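Local coordinates for ABC transporter ATP-binding protein (Leptospira interrogans serovar Copenhageni, PDB 4HZI) that probably binds and hydrolyses ATP as the ATPase subunit of an orphan ABC transporter involved in manganese utilization and tolerance, at residues 38-43 / 77-82; 153-158 / 165-170; 169-174 / 180-185; 185-188 / 194-197. All blocks are in the same frame, centred on the assembly; numbering follows the deposited sequence.

Contact 1 (38-43 / 77-82)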
loop_
_atom_site.group_PDB
_atom_site.type_symbol
_atom_site.label_atom_id
_atom_site.label_comp_id
_atom_site.label_asym_id
_atom_site.label_seq_id
_atom_site.Cartn_x
_atom_site.Cartn_y
_atom_site.Cartn_z
ATOM N N GLU A 38 18.153 -19.312 14.419
ATOM C CA GLU A 38 17.905 -20.756 14.569
ATOM C C GLU A 38 16.766 -20.982 15.590
ATOM O O GLU A 38 16.943 -20.675 16.769
ATOM C CB GLU A 38 19.172 -21.419 15.085
ATOM C CG GLU A 38 20.335 -21.289 14.117
ATOM C CD GLU A 38 21.577 -22.037 14.578
ATOM O OE1 GLU A 38 22.080 -21.764 15.690
ATOM O OE2 GLU A 38 22.055 -22.887 13.812
ATOM N N LYS A 39 15.627 -21.428 15.072
ATOM C CA LYS A 39 14.434 -21.767 15.820
ATOM C C LYS A 39 13.985 -20.632 16.714
ATOM O O LYS A 39 13.650 -20.840 17.886
ATOM C CB LYS A 39 14.686 -23.011 16.674
ATOM C CG LYS A 39 15.014 -24.248 15.864
ATOM C CD LYS A 39 15.236 -25.429 16.809
ATOM C CE LYS A 39 16.027 -26.538 16.138
ATOM N NZ LYS A 39 15.351 -27.057 14.909
ATOM N N ILE A 40 14.002 -19.425 16.173
ATOM C CA ILE A 40 13.559 -18.235 16.920
ATOM C C ILE A 40 12.059 -18.241 17.130
ATOM O O ILE A 40 11.230 -18.256 16.202
ATOM C CB ILE A 40 14.062 -16.906 16.273
ATOM C CG1 ILE A 40 15.552 -16.742 16.517
ATOM C CG2 ILE A 40 13.287 -15.691 16.803
ATOM C CD1 ILE A 40 15.990 -16.321 17.926
ATOM N N SER A 41 11.688 -18.224 18.414
ATOM C CA SER A 41 10.322 -18.153 18.786
ATOM C C SER A 41 10.052 -16.945 19.676
ATOM O O SER A 41 10.919 -16.478 20.395
ATOM C CB SER A 41 9.940 -19.461 19.508
ATOM O OG SER A 41 9.675 -20.471 18.553
ATOM N N TYR A 42 8.847 -16.416 19.578
ATOM C CA TYR A 42 8.432 -15.268 20.374
ATOM C C TYR A 42 6.975 -15.489 20.832
ATOM O O TYR A 42 6.033 -15.487 20.032
ATOM C CB TYR A 42 8.549 -13.973 19.587
ATOM C CG TYR A 42 8.210 -12.705 20.366
ATOM C CD1 TYR A 42 8.887 -12.395 21.547
ATOM C CD2 TYR A 42 7.196 -11.866 19.954
ATOM C CE1 TYR A 42 8.564 -11.268 22.301
ATOM C CE2 TYR A 42 6.871 -10.736 20.698
ATOM C CZ TYR A 42 7.584 -10.440 21.863
ATOM O OH TYR A 42 7.288 -9.314 22.584
ATOM N N LYS A 43 6.820 -15.736 22.134
ATOM C CA LYS A 43 5.509 -15.980 22.749
ATOM C C LYS A 43 5.391 -15.175 24.071
ATOM O O LYS A 43 5.538 -15.719 25.165
ATOM C CB LYS A 43 5.402 -17.462 23.028
ATOM C CG LYS A 43 4.010 -17.909 23.439
ATOM C CD LYS A 43 3.991 -19.364 23.858
ATOM C CE LYS A 43 2.646 -19.732 24.462
ATOM N NZ LYS A 43 2.803 -20.847 25.430
ATOM N N VAL A 77 11.305 -7.992 12.578
ATOM C CA VAL A 77 12.215 -6.867 12.354
ATOM C C VAL A 77 12.613 -6.313 13.721
ATOM O O VAL A 77 13.805 -6.101 13.980
ATOM C CB VAL A 77 11.546 -5.774 11.510
ATOM C CG1 VAL A 77 12.365 -4.495 11.523
ATOM C CG2 VAL A 77 11.344 -6.255 10.070
ATOM N N ASN A 78 11.609 -6.145 14.591
ATOM C CA ASN A 78 11.861 -5.686 15.966
ATOM C C ASN A 78 12.815 -6.574 16.762
ATOM O O ASN A 78 13.681 -6.083 17.503
ATOM C CB ASN A 78 10.552 -5.496 16.733
ATOM C CG ASN A 78 9.717 -4.368 16.188
ATOM O OD1 ASN A 78 10.205 -3.501 15.483
ATOM N ND2 ASN A 78 8.451 -4.373 16.515
ATOM N N LEU A 79 12.711 -7.878 16.568
ATOM C CA LEU A 79 13.565 -8.830 17.199
ATOM C C LEU A 79 14.957 -8.741 16.603
ATOM O O LEU A 79 15.953 -8.678 17.316
ATOM C CB LEU A 79 12.931 -10.208 17.055
ATOM C CG LEU A 79 13.496 -11.313 17.929
ATOM C CD1 LEU A 79 12.495 -12.429 18.138
ATOM C CD2 LEU A 79 14.783 -11.871 17.324
ATOM N N ILE A 80 15.048 -8.689 15.261
ATOM C CA ILE A 80 16.377 -8.505 14.640
ATOM C C ILE A 80 17.080 -7.185 15.071
ATOM O O ILE A 80 18.296 -7.154 15.228
ATOM C CB ILE A 80 16.262 -8.644 13.098
ATOM C CG1 ILE A 80 15.844 -10.069 12.737
ATOM C CG2 ILE A 80 17.570 -8.296 12.397
ATOM C CD1 ILE A 80 15.381 -10.301 11.324
ATOM N N TYR A 81 16.311 -6.139 15.372
ATOM C CA TYR A 81 16.863 -4.853 15.760
ATOM C C TYR A 81 17.060 -4.733 17.272
ATOM O O TYR A 81 17.403 -3.656 17.778
ATOM C CB TYR A 81 15.973 -3.729 15.217
ATOM C CG TYR A 81 16.639 -2.370 15.094
ATOM C CD1 TYR A 81 17.853 -2.213 14.428
ATOM C CD2 TYR A 81 16.052 -1.233 15.650
ATOM C CE1 TYR A 81 18.469 -0.952 14.322
ATOM C CE2 TYR A 81 16.640 0.019 15.512
ATOM C CZ TYR A 81 17.849 0.154 14.856
ATOM O OH TYR A 81 18.440 1.406 14.759
ATOM N N GLY A 82 16.859 -5.825 17.996
ATOM C CA GLY A 82 17.095 -5.877 19.457
ATOM C C GLY A 82 16.054 -5.158 20.313
ATOM O O GLY A 82 16.359 -4.743 21.460
#
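I40 and L79 join the two layers of the ATP-binding core: the first belongs to inner strand 36-42 of the antiparallel β-subdomain, the second to helix 73-80, whose first turn is probably the end of the Walker A P-loop. The touching is done by methyl groups. CG2 of I40 lies 3.6 Å from CD1 of L79, and the same I40 CG2 is 4.1 Å from L79 CD2, so one methyl faces both tips of the leucine fork. The two side chains meet at a slant. L79 sends CG anti to the backbone N (chi1 -166°), which reaches the fork out from the helix; on I40 it is CG2 that takes the anti place, while CG1 stands beside the backbone N. Y42, two residues further along the strand, adds a fringe, its CB resting 4.5 Å from L79 CD1. S41, between them, turns its CB away, and its OG accepts a hydrogen bond from the backbone N of S52. The strand enters this region through a G1 bulge in which K39 and I40 both face V53. Beyond L79 the helix stops in a Schellman motif, with G82 N bonded to L79 O at 3.1 Å. I91 of strand 90-93 touches both I40 and L79 and extends the apolar cluster. Because no hydrogen bond crosses between helix and strand, dispersion and the exclusion of water hold these faces together, while backbone hydrogen bonds of I40, S41 and Y42 go to V53 and to the flanking residues I49, T87 and S88.

Contact 2 (153-158 / 165-170)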
loop_
_atom_site.group_PDB
_atom_site.type_symbol
_atom_site.label_atom_id
_atom_site.label_comp_id
_atom_site.label_asym_id
_atom_site.label_seq_id
_atom_site.Cartn_x
_atom_site.Cartn_y
_atom_site.Cartn_z
ATOM N N LYS A 153 31.401 13.836 5.550
ATOM C CA LYS A 153 31.108 12.451 5.150
ATOM C C LYS A 153 29.700 12.327 4.524
ATOM O O LYS A 153 29.494 11.592 3.548
ATOM C CB LYS A 153 31.248 11.511 6.346
ATOM C CG LYS A 153 32.696 11.246 6.723
ATOM C CD LYS A 153 32.811 10.430 8.006
ATOM C CE LYS A 153 34.133 9.673 8.046
ATOM N NZ LYS A 153 34.473 9.225 9.418
ATOM N N THR A 154 28.748 13.062 5.076
ATOM C CA THR A 154 27.407 13.089 4.504
ATOM C C THR A 154 27.399 13.679 3.103
ATOM O O THR A 154 26.692 13.196 2.225
ATOM C CB THR A 154 26.427 13.798 5.425
ATOM O OG1 THR A 154 26.089 12.898 6.486
ATOM C CG2 THR A 154 25.133 14.200 4.697
ATOM N N LEU A 155 28.207 14.712 2.864
ATOM C CA LEU A 155 28.241 15.298 1.525
ATOM C C LEU A 155 28.856 14.318 0.573
ATOM O O LEU A 155 28.488 14.257 -0.595
ATOM C CB LEU A 155 29.021 16.634 1.510
ATOM C CG LEU A 155 28.482 17.711 2.460
ATOM C CD1 LEU A 155 29.411 18.929 2.509
ATOM C CD2 LEU A 155 27.071 18.146 2.086
ATOM N N GLN A 156 29.808 13.537 1.039
ATOM C CA GLN A 156 30.380 12.547 0.145
ATOM C C GLN A 156 29.329 11.478 -0.242
ATOM O O GLN A 156 29.293 11.006 -1.394
ATOM C CB GLN A 156 31.612 11.896 0.768
ATOM C CG GLN A 156 32.340 10.939 -0.178
ATOM C CD GLN A 156 33.014 11.654 -1.333
ATOM O OE1 GLN A 156 33.760 12.613 -1.130
ATOM N NE2 GLN A 156 32.760 11.192 -2.548
ATOM N N ILE A 157 28.499 11.094 0.731
ATOM C CA ILE A 157 27.394 10.144 0.490
ATOM C C ILE A 157 26.453 10.656 -0.633
ATOM O O ILE A 157 26.174 9.934 -1.634
ATOM C CB ILE A 157 26.622 9.837 1.814
ATOM C CG1 ILE A 157 27.503 9.008 2.774
ATOM C CG2 ILE A 157 25.376 9.037 1.531
ATOM C CD1 ILE A 157 27.033 8.998 4.213
ATOM N N LEU A 158 26.001 11.902 -0.472
ATOM C CA LEU A 158 25.181 12.550 -1.495
ATOM C C LEU A 158 25.913 12.583 -2.825
ATOM O O LEU A 158 25.347 12.201 -3.859
ATOM C CB LEU A 158 24.765 13.946 -1.060
ATOM C CG LEU A 158 23.851 14.018 0.153
ATOM C CD1 LEU A 158 23.813 15.404 0.741
ATOM C CD2 LEU A 158 22.430 13.560 -0.185
ATOM N N SER A 165 23.510 18.143 -5.162
ATOM C CA SER A 165 22.754 19.316 -5.567
ATOM C C SER A 165 21.533 19.567 -4.696
ATOM O O SER A 165 21.068 20.705 -4.648
ATOM C CB SER A 165 22.346 19.220 -7.043
ATOM O OG SER A 165 21.288 18.307 -7.223
ATOM N N LYS A 166 21.007 18.539 -4.005
ATOM C CA LYS A 166 19.848 18.739 -3.125
ATOM C C LYS A 166 20.178 18.877 -1.637
ATOM O O LYS A 166 19.270 18.918 -0.805
ATOM C CB LYS A 166 18.858 17.589 -3.301
ATOM C CG LYS A 166 18.397 17.360 -4.728
ATOM C CD LYS A 166 17.244 16.357 -4.764
ATOM C CE LYS A 166 16.912 15.939 -6.183
ATOM N NZ LYS A 166 16.199 17.026 -6.898
ATOM N N LYS A 167 21.461 18.986 -1.289
ATOM C CA LYS A 167 21.871 18.994 0.117
ATOM C C LYS A 167 21.082 19.952 0.988
ATOM O O LYS A 167 20.712 19.606 2.111
ATOM C CB LYS A 167 23.385 19.229 0.238
ATOM C CG LYS A 167 23.849 20.615 -0.196
ATOM C CD LYS A 167 25.352 20.629 -0.476
ATOM C CE LYS A 167 25.905 22.045 -0.641
ATOM N NZ LYS A 167 25.471 22.911 0.491
ATOM N N ASP A 168 20.774 21.143 0.463
ATOM C CA ASP A 168 20.050 22.143 1.230
ATOM C C ASP A 168 18.566 22.187 0.924
ATOM O O ASP A 168 17.831 22.951 1.550
ATOM C CB ASP A 168 20.665 23.534 1.001
ATOM C CG ASP A 168 22.156 23.548 1.271
ATOM O OD1 ASP A 168 22.549 23.111 2.379
ATOM O OD2 ASP A 168 22.927 23.956 0.372
ATOM N N GLN A 169 18.096 21.362 0.001
ATOM C CA GLN A 169 16.646 21.304 -0.236
ATOM C C GLN A 169 15.952 20.706 0.975
ATOM O O GLN A 169 16.430 19.734 1.556
ATOM C CB GLN A 169 16.310 20.508 -1.494
ATOM C CG GLN A 169 14.827 20.557 -1.831
ATOM C CD GLN A 169 14.467 19.690 -3.006
ATOM O OE1 GLN A 169 15.328 19.284 -3.782
ATOM N NE2 GLN A 169 13.181 19.405 -3.149
ATOM N N LEU A 170 14.824 21.287 1.360
ATOM C CA LEU A 170 14.056 20.752 2.472
ATOM C C LEU A 170 13.522 19.365 2.095
ATOM O O LEU A 170 13.051 19.161 0.966
ATOM C CB LEU A 170 12.877 21.653 2.798
ATOM C CG LEU A 170 13.242 23.085 3.194
ATOM C CD1 LEU A 170 11.967 23.898 3.370
ATOM C CD2 LEU A 170 14.077 23.071 4.469
#
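K167 NZ is held by D168 OD2 at 2.8 Å, a salt bridge between adjacent residues of the loop that follows helix 148-160. The ammonium comes to the syn side of the carboxylate, 22° out of its plane. What meets the helix is the aliphatic part of the same lysine. Its CG occupies the crowded position between backbone N and carbonyl carbon (chi1 67°), and the chain then runs extended past L155 before a bend at chi4 (50°) swings NZ back toward D168. CD2 of L155 is 4.0 Å from K167 CD, the two side chains slanting across each other. L158 comes in lower on the lysine: its CD1 lies 3.9 Å from K167 CB and approaches at about a right angle to the lysine chain. The lysine is therefore amphipathic in use, with methylenes against two leucines one helical turn apart and the charged end turned to a loop carboxylate. A type I turn from K166 to Q169, closed by Q169 N to K166 O at 2.8 Å, carries K167 at its second position and presents its CB to the helix. No hydrogen bond joins the two segments directly. The pair belongs to the helical subdomain of the ABC ATPase: L158 also packs on V128 and I132 of helix 128-133 and on L185 of helix 176-188, while the backbone of K167 is hydrogen-bonded to K129, so the loop turn closes over a junction of three helices.

Contact 3 (169-174 / 180-185)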
loop_
_atom_site.group_PDB
_atom_site.type_symbol
_atom_site.label_atom_id
_atom_site.label_comp_id
_atom_site.label_asym_id
_atom_site.label_seq_id
_atom_site.Cartn_x
_atom_site.Cartn_y
_atom_site.Cartn_z
ATOM N N GLN A 169 18.096 21.362 0.001
ATOM C CA GLN A 169 16.646 21.304 -0.236
ATOM C C GLN A 169 15.952 20.706 0.975
ATOM O O GLN A 169 16.430 19.734 1.556
ATOM C CB GLN A 169 16.310 20.508 -1.494
ATOM C CG GLN A 169 14.827 20.557 -1.831
ATOM C CD GLN A 169 14.467 19.690 -3.006
ATOM O OE1 GLN A 169 15.328 19.284 -3.782
ATOM N NE2 GLN A 169 13.181 19.405 -3.149
ATOM N N LEU A 170 14.824 21.287 1.360
ATOM C CA LEU A 170 14.056 20.752 2.472
ATOM C C LEU A 170 13.522 19.365 2.095
ATOM O O LEU A 170 13.051 19.161 0.966
ATOM C CB LEU A 170 12.877 21.653 2.798
ATOM C CG LEU A 170 13.242 23.085 3.194
ATOM C CD1 LEU A 170 11.967 23.898 3.370
ATOM C CD2 LEU A 170 14.077 23.071 4.469
ATOM N N TYR A 171 13.572 18.450 3.061
ATOM C CA TYR A 171 13.152 17.064 2.875
ATOM C C TYR A 171 11.667 17.003 2.494
ATOM O O TYR A 171 11.257 16.229 1.612
ATOM C CB TYR A 171 13.424 16.285 4.173
ATOM C CG TYR A 171 12.898 14.865 4.176
ATOM C CD1 TYR A 171 13.648 13.822 3.635
ATOM C CD2 TYR A 171 11.658 14.564 4.723
ATOM C CE1 TYR A 171 13.157 12.516 3.631
ATOM C CE2 TYR A 171 11.167 13.266 4.722
ATOM C CZ TYR A 171 11.931 12.249 4.174
ATOM O OH TYR A 171 11.441 10.964 4.181
ATOM N N ASN A 172 10.866 17.857 3.130
ATOM C CA ASN A 172 9.435 17.882 2.873
ATOM C C ASN A 172 9.037 18.379 1.485
ATOM O O ASN A 172 7.886 18.230 1.093
ATOM C CB ASN A 172 8.687 18.648 3.977
ATOM C CG ASN A 172 8.497 17.812 5.244
ATOM O OD1 ASN A 172 8.514 16.571 5.207
ATOM N ND2 ASN A 172 8.311 18.489 6.376
ATOM N N THR A 173 9.979 18.894 0.710
ATOM C CA THR A 173 9.672 19.283 -0.655
ATOM C C THR A 173 10.075 18.236 -1.671
ATOM O O THR A 173 9.848 18.412 -2.869
ATOM C CB THR A 173 10.311 20.640 -1.007
ATOM O OG1 THR A 173 11.739 20.501 -1.102
ATOM C CG2 THR A 173 9.947 21.666 0.055
ATOM N N LEU A 174 10.679 17.135 -1.222
ATOM C CA LEU A 174 11.041 16.080 -2.152
ATOM C C LEU A 174 9.800 15.314 -2.632
ATOM O O LEU A 174 8.801 15.216 -1.893
ATOM C CB LEU A 174 12.003 15.101 -1.473
ATOM C CG LEU A 174 13.346 15.664 -0.984
ATOM C CD1 LEU A 174 14.065 14.578 -0.201
ATOM C CD2 LEU A 174 14.210 16.145 -2.129
ATOM N N LYS A 180 12.344 8.475 -0.058
ATOM C CA LYS A 180 12.824 7.136 0.276
ATOM C C LYS A 180 14.311 6.991 -0.045
ATOM O O LYS A 180 15.026 6.351 0.708
ATOM C CB LYS A 180 11.995 6.034 -0.398
ATOM C CG LYS A 180 10.510 6.015 -0.037
ATOM C CD LYS A 180 10.265 5.907 1.440
ATOM C CE LYS A 180 8.778 5.935 1.778
ATOM N NZ LYS A 180 8.226 4.580 1.923
ATOM N N LYS A 181 14.796 7.634 -1.117
ATOM C CA LYS A 181 16.230 7.644 -1.419
ATOM C C LYS A 181 17.007 8.241 -0.293
ATOM O O LYS A 181 18.046 7.725 0.088
ATOM C CB LYS A 181 16.542 8.455 -2.682
ATOM C CG LYS A 181 15.833 7.986 -3.925
ATOM C CD LYS A 181 16.135 8.897 -5.112
ATOM C CE LYS A 181 15.193 8.596 -6.254
ATOM N NZ LYS A 181 15.630 9.262 -7.526
ATOM N N ILE A 182 16.500 9.336 0.248
ATOM C CA ILE A 182 17.202 10.038 1.289
ATOM C C ILE A 182 17.160 9.255 2.594
ATOM O O ILE A 182 18.180 9.197 3.333
ATOM C CB ILE A 182 16.680 11.496 1.427
ATOM C CG1 ILE A 182 17.003 12.311 0.150
ATOM C CG2 ILE A 182 17.256 12.171 2.638
ATOM C CD1 ILE A 182 18.367 12.124 -0.450
ATOM N N LEU A 183 16.018 8.620 2.877
ATOM C CA LEU A 183 15.950 7.698 4.013
ATOM C C LEU A 183 16.903 6.516 3.854
ATOM O O LEU A 183 17.495 6.068 4.852
ATOM C CB LEU A 183 14.529 7.236 4.296
ATOM C CG LEU A 183 13.601 8.372 4.732
ATOM C CD1 LEU A 183 12.181 7.858 4.911
ATOM C CD2 LEU A 183 14.102 9.021 6.003
ATOM N N PHE A 184 17.085 6.016 2.653
ATOM C CA PHE A 184 18.077 4.998 2.437
ATOM C C PHE A 184 19.499 5.520 2.795
ATOM O O PHE A 184 20.275 4.861 3.506
ATOM C CB PHE A 184 18.001 4.515 1.019
ATOM C CG PHE A 184 18.991 3.431 0.670
ATOM C CD1 PHE A 184 20.265 3.735 0.213
ATOM C CD2 PHE A 184 18.656 2.092 0.800
ATOM C CE1 PHE A 184 21.166 2.739 -0.129
ATOM C CE2 PHE A 184 19.550 1.094 0.469
ATOM C CZ PHE A 184 20.817 1.407 0.022
ATOM N N LEU A 185 19.819 6.736 2.347
ATOM C CA LEU A 185 21.141 7.311 2.652
ATOM C C LEU A 185 21.351 7.453 4.149
ATOM O O LEU A 185 22.424 7.126 4.690
ATOM C CB LEU A 185 21.341 8.656 1.925
ATOM C CG LEU A 185 21.334 8.565 0.416
ATOM C CD1 LEU A 185 21.711 9.877 -0.232
ATOM C CD2 LEU A 185 22.267 7.434 -0.030
#
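Y171 and L174 pack against I182 and L183 where the chain enters the ABC signature motif, which begins at L174 and runs into helix 176-188. I182 is the central bump, and its two branches part company. CG1 goes to L174, meeting CD1 of that leucine at 3.7 Å, and CG2 goes to Y171, where it sits 4.1 Å from CD1 at the edge of the ring and near its plane. The isoleucine thus fills the notch between tyrosine and leucine. L174 crosses it at about a right angle, whereas Y171 and I182 slide past each other in opposite directions. Further along the ring the relief is reversed, and the tyrosine supplies the bump. Its OH pushes into the fork of L183, 3.3 Å from CD1 and 3.8 Å from CD2, and the L183 branch point lies obliquely to the ring. Y171 reaches this far because CG is anti to the backbone N (chi1 174°), which carries the ring across the helix, nearly perpendicular to its axis, from I182 to L183. The contact is apolar except for that hydroxyl. T131 of helix 128-133 touches Y171 as well, and V128 touches both L174 and I182, so the groove has a further wall. The short 3-10 segment 171-173 that carries the tyrosine is braced by polar side chains: Q169 NE2 donates to T173 OG1 at 2.7 Å, in the plane of its amide, and T173 OG1 in turn donates to L170 O at 2.8 Å.

Contact 4 (185-188 / 194-197)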
loop_
_atom_site.group_PDB
_atom_site.type_symbol
_atom_site.label_atom_id
_atom_site.label_comp_id
_atom_site.label_asym_id
_atom_site.label_seq_id
_atom_site.Cartn_x
_atom_site.Cartn_y
_atom_site.Cartn_z
ATOM N N LEU A 185 19.819 6.736 2.347
ATOM C CA LEU A 185 21.141 7.311 2.652
ATOM C C LEU A 185 21.351 7.453 4.149
ATOM O O LEU A 185 22.424 7.126 4.690
ATOM C CB LEU A 185 21.341 8.656 1.925
ATOM C CG LEU A 185 21.334 8.565 0.416
ATOM C CD1 LEU A 185 21.711 9.877 -0.232
ATOM C CD2 LEU A 185 22.267 7.434 -0.030
ATOM N N ARG A 186 20.318 7.934 4.820
ATOM C CA ARG A 186 20.320 8.054 6.258
ATOM C C ARG A 186 20.632 6.708 6.950
ATOM O O ARG A 186 21.375 6.662 7.969
ATOM C CB ARG A 186 18.991 8.579 6.715
ATOM C CG ARG A 186 18.858 8.639 8.221
ATOM C CD ARG A 186 17.514 9.192 8.657
ATOM N NE ARG A 186 17.403 9.197 10.106
ATOM C CZ ARG A 186 17.231 8.119 10.880
ATOM N NH1 ARG A 186 17.117 6.904 10.354
ATOM N NH2 ARG A 186 17.191 8.254 12.206
ATOM N N SER A 187 20.060 5.638 6.384
ATOM C CA SER A 187 20.152 4.280 6.950
ATOM C C SER A 187 21.584 3.731 6.842
ATOM O O SER A 187 21.996 2.879 7.635
ATOM C CB SER A 187 19.063 3.353 6.273
ATOM O OG SER A 187 19.510 2.805 5.032
ATOM N N ILE A 188 22.370 4.253 5.899
ATOM C CA ILE A 188 23.754 3.812 5.731
ATOM C C ILE A 188 24.818 4.801 6.261
ATOM O O ILE A 188 26.006 4.527 6.192
ATOM C CB ILE A 188 24.042 3.432 4.276
ATOM C CG1 ILE A 188 23.903 4.638 3.344
ATOM C CG2 ILE A 188 23.111 2.321 3.861
ATOM C CD1 ILE A 188 24.479 4.387 1.969
ATOM N N PHE A 194 24.802 -4.560 7.851
ATOM C CA PHE A 194 23.653 -4.867 7.015
ATOM C C PHE A 194 22.492 -3.871 7.168
ATOM O O PHE A 194 22.405 -3.112 8.148
ATOM C CB PHE A 194 23.235 -6.344 7.076
ATOM C CG PHE A 194 22.204 -6.696 8.117
ATOM C CD1 PHE A 194 22.578 -6.918 9.419
ATOM C CD2 PHE A 194 20.896 -6.886 7.763
ATOM C CE1 PHE A 194 21.641 -7.294 10.373
ATOM C CE2 PHE A 194 19.935 -7.245 8.706
ATOM C CZ PHE A 194 20.300 -7.429 9.999
ATOM N N LEU A 195 21.616 -3.879 6.179
ATOM C CA LEU A 195 20.512 -2.951 6.092
ATOM C C LEU A 195 19.184 -3.680 6.097
ATOM O O LEU A 195 18.966 -4.660 5.376
ATOM C CB LEU A 195 20.626 -2.163 4.793
ATOM C CG LEU A 195 19.466 -1.248 4.416
ATOM C CD1 LEU A 195 19.120 -0.205 5.474
ATOM C CD2 LEU A 195 19.886 -0.535 3.143
ATOM N N ILE A 196 18.266 -3.188 6.902
ATOM C CA ILE A 196 16.894 -3.670 6.832
ATOM C C ILE A 196 15.997 -2.639 6.170
ATOM O O ILE A 196 15.919 -1.504 6.625
ATOM C CB ILE A 196 16.319 -3.954 8.233
ATOM C CG1 ILE A 196 17.146 -4.960 9.004
ATOM C CG2 ILE A 196 14.886 -4.433 8.078
ATOM C CD1 ILE A 196 16.676 -5.159 10.458
ATOM N N MET A 197 15.347 -3.006 5.069
ATOM C CA MET A 197 14.392 -2.129 4.423
ATOM C C MET A 197 12.976 -2.678 4.653
ATOM O O MET A 197 12.557 -3.663 4.062
ATOM C CB MET A 197 14.669 -1.998 2.940
ATOM C CG MET A 197 15.951 -1.216 2.700
ATOM S SD MET A 197 16.258 -1.090 0.961
ATOM C CE MET A 197 17.340 -2.503 0.831
#
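S187 and L195 form the tight part of this contact. CD1 of L195 comes to 3.1 Å from S187 OG, on the short side for a methyl against a hydroxyl, and to 3.6 Å from S187 CB. The other leucine methyl, CD2, stands back at 3.9 Å from the same S187 OG, so the fork leans on the serine mainly by one prong. L195 is brought there by a CG anti to the backbone N (chi1 173°), which extends the side chain from the strand toward the helix. The serine oxygen is placed between its own backbone N and carbonyl carbon (chi1 84°), and its hydrogen bond is made within the helix, to F184 O, leaving only van der Waals contact for the leucine. F184, almost one turn back from S187 on the same helix, also packs on L195. L195 belongs to strand 194-198, the hydrophobic strand of the Walker B motif that leads to D198, and helix 176-188, whose first turn carries the end of the signature motif, lies across this face of the mixed sheet. I196, next along the strand, turns its CB the opposite way, to the face where I80 of helix 73-80 packs. Toward I188 the fit is loose. Its CG2 is 4.4 Å from L195 CD2, a marginal touch, and I188 is partly exposed, with Y219 of helix 206-222 against its side chain.

In the fold
Contact 1 comes first along the chain, then contacts 2, 3 and 4, all inside the one ABC ATPase domain. Contact 1 lies about 35 Å from contact 2 between centres, on opposite sides of the chain's centre, and about 19 Å from contact 4. Contacts 2 and 3, about 10 Å apart, share Q169 and L170 and meet through L158 and L185; contacts 3 and 4 share L185 and helix 176-188. That helix therefore links the helical subdomain to strand 194-198 in the mixed sheet, whose far face receives helix 73-80: I80 packs on F194 and I196. A continuous path of packing thus runs from the signature region through Walker B to the probable Walker A helix.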